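Local structure of aminofutalosine deaminase (7LKK) at residues Leu217-Phe222 against Leu272-Gln277; Phe295-Pro300 against Ser324-Gly329; Cys299-Arg304 against Ser332-Ser337. The protein is a metal-dependent hydrolase of the amidohydrolase superfamily that deaminates aminofutalosine in the menaquinone pathway of Helicobacter pylori. All coordinates share one frame; numbering follows the deposited sequence.

Contact 1: residues Leu217-Phe222 against Leu272-Gln277; sequences LLSTHF and LFVHNQ. With FE (Fe (III) ion), chain E; MCF ((8R)-3-(5-S-methyl-5-thio-beta-D-ribofuranosyl)-3,6,7,8-tetrahydroimidazo[4,5-d][1,3]diazepin-8-ol), chain J.
Leu272 enters the ladder beside Ser219 in parallel register: its N donates to Leu218 O (2.8 Å), and its O takes the N-H of Thr220. Its CB rests against Ser219 OG on the face of the sheet that turns into the barrel. Phe273 lies on the other face, with Thr220 and near helix 281-291. Thr220 CG2 sits over one face of the Phe273 ring, 4.0 Å from its centroid, a CH-pi contact, while Thr220 OG1 turns to Tyr262 and Val193. The same Phe273 ring directs its edge at the face of Phe222 in a T-shaped pair, planes at 84°. Val274 carries the ladder on, N to Thr220 O and O to the N of Phe222, and its side chain returns to the inner face beside the His221 ring. At His275 the backbone takes a positive phi and the side chain swings to the ligand; its NE2 donates almost straight (171°) to O8 of methylthio-coformycin at 3.2 Å. Asn276 closes the pairing with a weak N-H bond to Phe222 O, and its ND2 donates to Phe273 O (2.9 Å), holding the turn; OD1, buried at the edge of the Phe222 ring, has no polar partner. His221 CG lies opposite its carbonyl carbon (chi1 -58°), sending the ring to the iron. Its NE2 on the metal (2.4 Å) and ND1 on His194 O together fix its rotation. Neighbouring strand ends of the TIM barrel converge on O8: the iron, held by His221 with His79, His81 and Asp328, and the His275 N-H both grip it, which would probably polarise a hydroxyl bound there.

Contact 2: residues Phe295-Pro300 against Ser324-Gly329; sequences FLITCP and SVATDG. With MCF ((8R)-3-(5-S-methyl-5-thio-beta-D-ribofuranosyl)-3,6,7,8-tetrahydroimidazo[4,5-d][1,3]diazepin-8-ol), chain J.
Ser324 and Leu296 begin the pairing: Ser324 N donates to Leu296 O at 3.0 Å, and a water joins the two residues a second time. That water donates to Leu296 O and lies 2.7 Å from Ser324 OG, so the carbonyl accepts twice and the serine hydroxyl has a partner. Next, Ser324 O receives the N-H of Thr298 (2.8 Å, 171°), and Thr298 O receives that of Ala326 (3.0 Å), completing a short parallel ladder between two barrel strands. Apolar contacts line both faces. Ile297 CG2 meets Ala326 CB at 3.7 Å on the side that faces His79, whereas on the other Thr298 CG2, set between its backbone N and carbonyl carbon by a chi1 of -172°, lies 3.4 Å from Ser324 O and alongside Val325 CG2. Beyond the strands the chains spread, and Cys299 SG packs against the CB of Ala326 and, at 4.1 Å, that of Asp328. Thr327 OG1 donates to a lone pair of Asp328 O and also bonds Asn77 ND2, while Thr80 OG1 bonds Asp328 O. Asp328, a ligand of the iron, has OD2 bonded to Ser302 OG and more weakly to Ser332 OG. The ladder thus sets where the chain leaves the strand, and the serine bonds orient the carboxylate, OD1 toward the iron and OD2 3.2 Å from C8 of the inhibitor, as expected of the superfamily's metal-binding aspartate.

Contact 3: residues Cys299-Arg304 against Ser332-Ser337; sequences CPFSNR and SNISLS
Phe301 sets its ring beside Asn333 and Ile334, filling the angle between helix 300-305 and the loop that follows strand 323-325. The amide of Asn333 is nearly parallel to the ring, 8° between planes, with OD1 3.3 Å from Phe301 CD1. Ile334 takes the far end of the ring: its CD1 reaches Phe301 CZ at 3.6 Å, and CG1 and CG2 both approach CE1. With chi1 at 63°, Ile334 CG1 falls between its own backbone N and carbonyl carbon, and from there the extended chain brings CD1 to CZ. The amide is fixed at both of its ends. Asn333 OD1 accepts the N-H of Ile334 (2.8 Å) in the carbonyl plane and, weakly, that of Ser335, while ND2 donates to Thr327 O and Glu341. Glu341 also accepts from the N of Phe301, so one carboxylate ties the first turn of the helix to the amide beside its ring. Nearer the active site two serines meet. Ser332 OG lies 3.2 Å from Ser302 OG, and Ser302 CA is an equal 3.2 Å from Ser332 O, a CA-H...O contact. Both hydroxyls belong to the second shell round the iron ligand Asp328. Farther along the loop, Ser335 OG accepts from Ser337 N in an ST turn, and Ser337 caps helix 338-348. The contact thus wedges the short helix that follows strand 294-298 against the loop leading into helix 338-348, with Pro300 and Phe301 packed on helix 338-348; Leu407 and Arg343 of the second subunit touch Phe301 and Ile334.

All three contacts belong to the amidohydrolase TIM barrel. Contact 1 closes along the chain before the others open; contacts 2 and 3 start from the same stretch and interleave. Contacts 1 and 2, centres about 9 Å apart, are alternate parallel pairings, bridged by the pairing of strand 269-275 with 294-298, where His275 N meets Ile297 O. Contact 3 shares Cys299 and Pro300 with contact 2, since helix 300-305 directly follows strand 294-298; their centres are also about 9 Å apart, whereas the centres of contacts 1 and 3 lie about 16 Å apart. Contacts 1 and 2 each supply an iron ligand and touch the inhibitor, while contact 3 provides second-shell support and reaches the dimer partner, linking metal site and subunit interface.

Contact 1: residues Leu217-Phe222 against Leu272-Gln277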
loop_
_atom_site.group_PDB
_atom_site.type_symbol
_atom_site.label_atom_id
_atom_site.label_comp_id
_atom_site.label_asym_id
_atom_site.label_seq_id
_atom_site.Cartn_x
_atom_site.Cartn_y
_atom_site.Cartn_z
ATOM N N LEU A 217 27.576 -14.942 -7.840
ATOM C CA LEU A 217 26.185 -15.255 -7.559
ATOM C C LEU A 217 25.368 -15.213 -8.849
ATOM O O LEU A 217 25.783 -14.643 -9.861
ATOM C CB LEU A 217 25.598 -14.269 -6.546
ATOM C CG LEU A 217 25.801 -14.472 -5.042
ATOM C CD1 LEU A 217 27.180 -15.013 -4.699
ATOM C CD2 LEU A 217 25.536 -13.164 -4.306
ATOM N N LEU A 218 24.189 -15.831 -8.806
ATOM C CA LEU A 218 23.284 -15.848 -9.947
ATOM C C LEU A 218 21.904 -15.367 -9.521
ATOM O O LEU A 218 21.522 -15.469 -8.353
ATOM C CB LEU A 218 23.175 -17.249 -10.569
ATOM C CG LEU A 218 24.358 -17.692 -11.434
ATOM C CD1 LEU A 218 24.378 -19.206 -11.587
ATOM C CD2 LEU A 218 24.313 -17.009 -12.794
ATOM N N SER A 219 21.163 -14.835 -10.489
ATOM C CA SER A 219 19.807 -14.362 -10.263
ATOM C C SER A 219 19.016 -14.584 -11.542
ATOM O O SER A 219 19.582 -14.599 -12.638
ATOM C CB SER A 219 19.778 -12.884 -9.854
ATOM O OG SER A 219 18.461 -12.461 -9.543
ATOM N N THR A 220 17.708 -14.769 -11.396
ATOM C CA THR A 220 16.858 -15.013 -12.552
ATOM C C THR A 220 15.410 -14.715 -12.190
ATOM O O THR A 220 15.004 -14.861 -11.034
ATOM C CB THR A 220 17.003 -16.457 -13.057
ATOM O OG1 THR A 220 16.240 -16.630 -14.258
ATOM C CG2 THR A 220 16.534 -17.454 -12.005
ATOM N N HIS A 221 14.648 -14.268 -13.187
ATOM C CA HIS A 221 13.201 -14.142 -13.065
ATOM C C HIS A 221 12.566 -15.482 -13.408
ATOM O O HIS A 221 12.901 -16.086 -14.432
ATOM C CB HIS A 221 12.664 -13.048 -13.990
ATOM C CG HIS A 221 13.272 -11.701 -13.751
ATOM N ND1 HIS A 221 14.312 -11.209 -14.508
ATOM C CD2 HIS A 221 12.984 -10.743 -12.838
ATOM C CE1 HIS A 221 14.639 -10.005 -14.074
ATOM N NE2 HIS A 221 13.848 -9.698 -13.062
ATOM N N PHE A 222 11.653 -15.950 -12.558
ATOM C CA PHE A 222 11.098 -17.290 -12.715
ATOM C C PHE A 222 9.590 -17.262 -12.522
ATOM O O PHE A 222 9.108 -16.841 -11.467
ATOM C CB PHE A 222 11.743 -18.265 -11.723
ATOM C CG PHE A 222 11.383 -19.697 -11.973
ATOM C CD1 PHE A 222 11.684 -20.296 -13.185
ATOM C CD2 PHE A 222 10.739 -20.444 -11.000
ATOM C CE1 PHE A 222 11.348 -21.612 -13.423
ATOM C CE2 PHE A 222 10.402 -21.762 -11.233
ATOM C CZ PHE A 222 10.708 -22.347 -12.445
ATOM N N LEU A 272 19.453 -16.627 -6.957
ATOM C CA LEU A 272 18.233 -15.948 -6.541
ATOM C C LEU A 272 17.146 -16.172 -7.585
ATOM O O LEU A 272 17.361 -15.928 -8.778
ATOM C CB LEU A 272 18.474 -14.448 -6.356
ATOM C CG LEU A 272 19.171 -13.930 -5.094
ATOM C CD1 LEU A 272 20.618 -14.392 -5.017
ATOM C CD2 LEU A 272 19.097 -12.412 -5.049
ATOM N N PHE A 273 15.985 -16.639 -7.136
ATOM C CA PHE A 273 14.815 -16.822 -7.988
ATOM C C PHE A 273 13.789 -15.761 -7.620
ATOM O O PHE A 273 13.306 -15.734 -6.483
ATOM C CB PHE A 273 14.227 -18.224 -7.826
ATOM C CG PHE A 273 14.975 -19.283 -8.574
ATOM C CD1 PHE A 273 16.134 -19.831 -8.050
ATOM C CD2 PHE A 273 14.521 -19.735 -9.803
ATOM C CE1 PHE A 273 16.826 -20.807 -8.736
ATOM C CE2 PHE A 273 15.212 -20.713 -10.493
ATOM C CZ PHE A 273 16.364 -21.248 -9.960
ATOM N N VAL A 274 13.469 -14.885 -8.574
ATOM C CA VAL A 274 12.632 -13.714 -8.333
ATOM C C VAL A 274 11.213 -13.986 -8.814
ATOM O O VAL A 274 11.011 -14.622 -9.859
ATOM C CB VAL A 274 13.224 -12.469 -9.025
ATOM C CG1 VAL A 274 12.429 -11.222 -8.668
ATOM C CG2 VAL A 274 14.688 -12.300 -8.646
ATOM N N HIS A 275 10.233 -13.502 -8.039
ATOM C CA HIS A 275 8.796 -13.530 -8.328
ATOM C C HIS A 275 8.176 -14.879 -7.966
ATOM O O HIS A 275 7.704 -15.054 -6.838
ATOM C CB HIS A 275 8.529 -13.157 -9.790
ATOM C CG HIS A 275 9.069 -11.813 -10.170
ATOM N ND1 HIS A 275 8.734 -10.660 -9.493
ATOM C CD2 HIS A 275 9.936 -11.441 -11.141
ATOM C CE1 HIS A 275 9.363 -9.633 -10.037
ATOM N NE2 HIS A 275 10.098 -10.079 -11.039
ATOM N N ASN A 276 8.146 -15.826 -8.906
ATOM C CA ASN A 276 7.788 -17.227 -8.673
ATOM C C ASN A 276 6.315 -17.472 -8.358
ATOM O O ASN A 276 5.975 -18.582 -7.925
ATOM C CB ASN A 276 8.613 -17.858 -7.541
ATOM C CG ASN A 276 10.080 -17.481 -7.594
ATOM O OD1 ASN A 276 10.843 -18.020 -8.395
ATOM N ND2 ASN A 276 10.489 -16.566 -6.718
ATOM N N GLN A 277 5.422 -16.497 -8.560
ATOM C CA GLN A 277 4.042 -16.681 -8.108
ATOM C C GLN A 277 3.323 -17.803 -8.845
ATOM O O GLN A 277 2.347 -18.347 -8.315
ATOM C CB GLN A 277 3.224 -15.398 -8.265
ATOM C CG GLN A 277 3.934 -14.130 -7.866
ATOM C CD GLN A 277 4.585 -13.464 -9.049
ATOM O OE1 GLN A 277 5.674 -13.853 -9.466
ATOM N NE2 GLN A 277 3.910 -12.473 -9.617
HETATM FE FE FE E . 13.424 -7.618 -12.012
HETATM O O8 MCF J . 11.729 -8.022 -12.913
HETATM C C8 MCF J . 10.932 -7.000 -13.456
HETATM C C7 MCF J . 9.718 -7.538 -14.206
HETATM N N6 MCF J . 10.012 -8.810 -14.816
HETATM C C5 MCF J . 11.205 -8.955 -15.620
HETATM N N4 MCF J . 12.194 -7.916 -15.881
HETATM C C10 MCF J . 12.317 -6.487 -15.500
HETATM C C9 MCF J . 11.739 -6.021 -14.335
HETATM N N1 MCF J . 12.010 -4.727 -14.243
HETATM C C2 MCF J . 12.749 -4.354 -15.286
HETATM N N3 MCF J . 12.942 -5.436 -16.045
HETATM C C1S MCF J . 13.720 -5.404 -17.322
HETATM C C2S MCF J . 14.676 -6.606 -17.505
HETATM O O2S MCF J . 15.861 -6.381 -16.868
HETATM O O4S MCF J . 12.924 -5.486 -18.321
HETATM C C4S MCF J . 13.788 -6.134 -19.529
HETATM C C3S MCF J . 14.877 -6.630 -19.015
HETATM O O3S MCF J . 16.048 -5.756 -19.386
HETATM C C5S MCF J . 12.972 -7.224 -20.202
HETATM S S5S MCF J . 13.435 -7.337 -21.954
HETATM C C6S MCF J . 12.920 -8.953 -22.604
#

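Contact 2: residues Phe295-Pro300 against Ser324-Gly329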
loop_
_atom_site.group_PDB
_atom_site.type_symbol
_atom_site.label_atom_id
_atom_site.label_comp_id
_atom_site.label_asym_id
_atom_site.label_seq_id
_atom_site.Cartn_x
_atom_site.Cartn_y
_atom_site.Cartn_z
ATOM N N PHE A 295 17.346 -18.834 -3.294
ATOM C CA PHE A 295 16.818 -17.726 -2.499
ATOM C C PHE A 295 15.649 -17.102 -3.249
ATOM O O PHE A 295 15.846 -16.454 -4.282
ATOM C CB PHE A 295 17.903 -16.687 -2.218
ATOM C CG PHE A 295 18.994 -17.183 -1.314
ATOM C CD1 PHE A 295 18.872 -17.082 0.061
ATOM C CD2 PHE A 295 20.140 -17.760 -1.841
ATOM C CE1 PHE A 295 19.876 -17.540 0.896
ATOM C CE2 PHE A 295 21.144 -18.224 -1.011
ATOM C CZ PHE A 295 21.013 -18.111 0.359
ATOM N N LEU A 296 14.439 -17.284 -2.728
ATOM C CA LEU A 296 13.254 -16.702 -3.343
ATOM C C LEU A 296 13.169 -15.215 -3.018
ATOM O O LEU A 296 13.267 -14.818 -1.853
ATOM C CB LEU A 296 11.993 -17.417 -2.863
ATOM C CG LEU A 296 11.869 -18.901 -3.209
ATOM C CD1 LEU A 296 10.458 -19.388 -2.927
ATOM C CD2 LEU A 296 12.245 -19.153 -4.662
ATOM N N ILE A 297 12.988 -14.398 -4.051
ATOM C CA ILE A 297 12.818 -12.956 -3.910
ATOM C C ILE A 297 11.403 -12.608 -4.347
ATOM O O ILE A 297 10.953 -13.041 -5.415
ATOM C CB ILE A 297 13.856 -12.177 -4.736
ATOM C CG1 ILE A 297 15.253 -12.787 -4.574
ATOM C CG2 ILE A 297 13.848 -10.704 -4.343
ATOM C CD1 ILE A 297 15.828 -12.665 -3.180
ATOM N N THR A 298 10.701 -11.835 -3.526
ATOM C CA THR A 298 9.325 -11.458 -3.814
ATOM C C THR A 298 9.210 -9.943 -3.943
ATOM O O THR A 298 9.816 -9.192 -3.172
ATOM C CB THR A 298 8.366 -11.994 -2.738
ATOM O OG1 THR A 298 7.012 -11.761 -3.142
ATOM C CG2 THR A 298 8.626 -11.346 -1.379
ATOM N N CYS A 299 8.447 -9.500 -4.940
ATOM C CA CYS A 299 8.250 -8.080 -5.228
ATOM C C CYS A 299 6.753 -7.816 -5.270
ATOM O O CYS A 299 6.126 -7.902 -6.337
ATOM C CB CYS A 299 8.930 -7.684 -6.537
ATOM S SG CYS A 299 10.683 -8.147 -6.649
ATOM N N PRO A 300 6.138 -7.484 -4.128
ATOM C CA PRO A 300 4.664 -7.416 -4.078
ATOM C C PRO A 300 4.043 -6.384 -5.010
ATOM O O PRO A 300 3.028 -6.681 -5.652
ATOM C CB PRO A 300 4.370 -7.094 -2.601
ATOM C CG PRO A 300 5.664 -6.649 -2.009
ATOM C CD PRO A 300 6.752 -7.312 -2.799
ATOM N N SER A 324 12.871 -13.139 0.575
ATOM C CA SER A 324 13.337 -11.777 0.776
ATOM C C SER A 324 12.456 -10.835 -0.037
ATOM O O SER A 324 12.002 -11.178 -1.132
ATOM C CB SER A 324 14.803 -11.616 0.359
ATOM O OG SER A 324 15.620 -12.615 0.943
ATOM N N VAL A 325 12.219 -9.644 0.504
ATOM C CA VAL A 325 11.316 -8.667 -0.098
ATOM C C VAL A 325 12.139 -7.583 -0.778
ATOM O O VAL A 325 13.036 -6.996 -0.160
ATOM C CB VAL A 325 10.369 -8.061 0.952
ATOM C CG1 VAL A 325 9.390 -7.096 0.286
ATOM C CG2 VAL A 325 9.625 -9.163 1.688
ATOM N N ALA A 326 11.831 -7.309 -2.045
ATOM C CA ALA A 326 12.565 -6.336 -2.843
ATOM C C ALA A 326 11.595 -5.435 -3.597
ATOM O O ALA A 326 10.437 -5.787 -3.836
ATOM C CB ALA A 326 13.517 -7.021 -3.835
ATOM N N THR A 327 12.095 -4.258 -3.979
ATOM C CA THR A 327 11.270 -3.233 -4.610
ATOM C C THR A 327 11.101 -3.436 -6.108
ATOM O O THR A 327 10.179 -2.853 -6.690
ATOM C CB THR A 327 11.878 -1.847 -4.383
ATOM O OG1 THR A 327 13.191 -1.799 -4.962
ATOM C CG2 THR A 327 11.976 -1.539 -2.898
ATOM N N ASP A 328 11.972 -4.226 -6.741
ATOM C CA ASP A 328 12.115 -4.225 -8.194
ATOM C C ASP A 328 12.519 -2.824 -8.636
ATOM O O ASP A 328 13.028 -2.038 -7.829
ATOM C CB ASP A 328 10.826 -4.684 -8.889
ATOM C CG ASP A 328 11.084 -5.678 -10.008
ATOM O OD1 ASP A 328 12.247 -5.792 -10.444
ATOM O OD2 ASP A 328 10.123 -6.340 -10.455
ATOM N N GLY A 329 12.307 -2.491 -9.904
ATOM C CA GLY A 329 12.611 -1.171 -10.405
ATOM C C GLY A 329 11.361 -0.320 -10.569
ATOM O O GLY A 329 10.232 -0.789 -10.454
HETATM O O8 MCF J . 11.729 -8.022 -12.913
HETATM C C8 MCF J . 10.932 -7.000 -13.456
HETATM C C7 MCF J . 9.718 -7.538 -14.206
HETATM N N6 MCF J . 10.012 -8.810 -14.816
HETATM C C5 MCF J . 11.205 -8.955 -15.620
HETATM N N4 MCF J . 12.194 -7.916 -15.881
HETATM C C10 MCF J . 12.317 -6.487 -15.500
HETATM C C9 MCF J . 11.739 -6.021 -14.335
HETATM N N1 MCF J . 12.010 -4.727 -14.243
HETATM C C2 MCF J . 12.749 -4.354 -15.286
HETATM N N3 MCF J . 12.942 -5.436 -16.045
HETATM C C1S MCF J . 13.720 -5.404 -17.322
HETATM C C2S MCF J . 14.676 -6.606 -17.505
HETATM O O2S MCF J . 15.861 -6.381 -16.868
HETATM O O4S MCF J . 12.924 -5.486 -18.321
HETATM C C4S MCF J . 13.788 -6.134 -19.529
HETATM C C3S MCF J . 14.877 -6.630 -19.015
HETATM O O3S MCF J . 16.048 -5.756 -19.386
HETATM C C5S MCF J . 12.972 -7.224 -20.202
HETATM S S5S MCF J . 13.435 -7.337 -21.954
HETATM C C6S MCF J . 12.920 -8.953 -22.604
HETATM O O HOH W 1 15.645 -15.133 -0.042
#

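Contact 3: residues Cys299-Arg304 against Ser332-Ser337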
loop_
_atom_site.group_PDB
_atom_site.type_symbol
_atom_site.label_atom_id
_atom_site.label_comp_id
_atom_site.label_asym_id
_atom_site.label_seq_id
_atom_site.Cartn_x
_atom_site.Cartn_y
_atom_site.Cartn_z
ATOM N N CYS A 299 8.447 -9.500 -4.940
ATOM C CA CYS A 299 8.250 -8.080 -5.228
ATOM C C CYS A 299 6.753 -7.816 -5.270
ATOM O O CYS A 299 6.126 -7.902 -6.337
ATOM C CB CYS A 299 8.930 -7.684 -6.537
ATOM S SG CYS A 299 10.683 -8.147 -6.649
ATOM N N PRO A 300 6.138 -7.484 -4.128
ATOM C CA PRO A 300 4.664 -7.416 -4.078
ATOM C C PRO A 300 4.043 -6.384 -5.010
ATOM O O PRO A 300 3.028 -6.681 -5.652
ATOM C CB PRO A 300 4.370 -7.094 -2.601
ATOM C CG PRO A 300 5.664 -6.649 -2.009
ATOM C CD PRO A 300 6.752 -7.312 -2.799
ATOM N N PHE A 301 4.597 -5.172 -5.089
ATOM C CA PHE A 301 3.959 -4.148 -5.914
ATOM C C PHE A 301 4.111 -4.461 -7.398
ATOM O O PHE A 301 3.157 -4.311 -8.170
ATOM C CB PHE A 301 4.532 -2.767 -5.592
ATOM C CG PHE A 301 3.551 -1.645 -5.795
ATOM C CD1 PHE A 301 3.389 -1.062 -7.042
ATOM C CD2 PHE A 301 2.783 -1.178 -4.740
ATOM C CE1 PHE A 301 2.486 -0.032 -7.232
ATOM C CE2 PHE A 301 1.875 -0.148 -4.923
ATOM C CZ PHE A 301 1.726 0.426 -6.171
ATOM N N SER A 302 5.299 -4.905 -7.812
ATOM C CA SER A 302 5.497 -5.305 -9.201
ATOM C C SER A 302 4.573 -6.454 -9.585
ATOM O O SER A 302 3.984 -6.449 -10.673
ATOM C CB SER A 302 6.959 -5.689 -9.430
ATOM O OG SER A 302 7.132 -6.303 -10.693
ATOM N N ASN A 303 4.428 -7.446 -8.699
ATOM C CA ASN A 303 3.539 -8.570 -8.979
ATOM C C ASN A 303 2.102 -8.104 -9.173
ATOM O O ASN A 303 1.376 -8.640 -10.020
ATOM C CB ASN A 303 3.606 -9.593 -7.847
ATOM C CG ASN A 303 4.938 -10.312 -7.773
ATOM O OD1 ASN A 303 5.764 -10.230 -8.685
ATOM N ND2 ASN A 303 5.154 -11.027 -6.677
ATOM N N ARG A 304 1.664 -7.121 -8.381
ATOM C CA ARG A 304 0.301 -6.614 -8.513
ATOM C C ARG A 304 0.116 -5.847 -9.817
ATOM O O ARG A 304 -0.951 -5.917 -10.438
ATOM C CB ARG A 304 -0.051 -5.722 -7.325
ATOM C CG ARG A 304 -1.509 -5.274 -7.293
ATOM C CD ARG A 304 -2.442 -6.465 -7.154
ATOM N NE ARG A 304 -3.849 -6.091 -7.269
ATOM C CZ ARG A 304 -4.605 -6.341 -8.333
ATOM N NH1 ARG A 304 -4.090 -6.966 -9.383
ATOM N NH2 ARG A 304 -5.878 -5.969 -8.346
ATOM N N SER A 332 8.389 -1.161 -12.759
ATOM C CA SER A 332 7.233 -1.924 -12.299
ATOM C C SER A 332 6.910 -1.580 -10.846
ATOM O O SER A 332 6.556 -2.452 -10.050
ATOM C CB SER A 332 7.463 -3.429 -12.451
ATOM O OG SER A 332 8.709 -3.813 -11.894
ATOM N N ASN A 333 7.022 -0.302 -10.493
ATOM C CA ASN A 333 6.732 0.156 -9.140
ATOM C C ASN A 333 6.572 1.668 -9.180
ATOM O O ASN A 333 6.952 2.328 -10.150
ATOM C CB ASN A 333 7.837 -0.255 -8.157
ATOM C CG ASN A 333 7.316 -0.495 -6.749
ATOM O OD1 ASN A 333 6.394 0.179 -6.285
ATOM N ND2 ASN A 333 7.913 -1.463 -6.060
ATOM N N ILE A 334 6.001 2.210 -8.105
ATOM C CA ILE A 334 5.858 3.655 -7.953
ATOM C C ILE A 334 6.838 4.234 -6.948
ATOM O O ILE A 334 7.001 5.464 -6.905
ATOM C CB ILE A 334 4.417 4.047 -7.562
ATOM C CG1 ILE A 334 4.052 3.447 -6.204
ATOM C CG2 ILE A 334 3.431 3.612 -8.634
ATOM C CD1 ILE A 334 2.697 3.889 -5.682
ATOM N N SER A 335 7.497 3.399 -6.147
ATOM C CA SER A 335 8.428 3.880 -5.140
ATOM C C SER A 335 9.547 2.864 -4.966
ATOM O O SER A 335 9.329 1.655 -5.069
ATOM C CB SER A 335 7.723 4.128 -3.802
ATOM O OG SER A 335 8.664 4.331 -2.765
ATOM N N LEU A 336 10.749 3.369 -4.698
ATOM C CA LEU A 336 11.892 2.523 -4.387
ATOM C C LEU A 336 12.215 2.513 -2.900
ATOM O O LEU A 336 13.224 1.926 -2.496
ATOM C CB LEU A 336 13.119 2.959 -5.191
ATOM C CG LEU A 336 13.058 2.682 -6.696
ATOM C CD1 LEU A 336 14.445 2.768 -7.311
ATOM C CD2 LEU A 336 12.431 1.324 -6.977
ATOM N N SER A 337 11.388 3.153 -2.080
ATOM C CA SER A 337 11.493 2.997 -0.636
ATOM C C SER A 337 11.158 1.560 -0.259
ATOM O O SER A 337 10.056 1.082 -0.547
ATOM C CB SER A 337 10.555 3.970 0.071
ATOM O OG SER A 337 10.337 3.577 1.415
#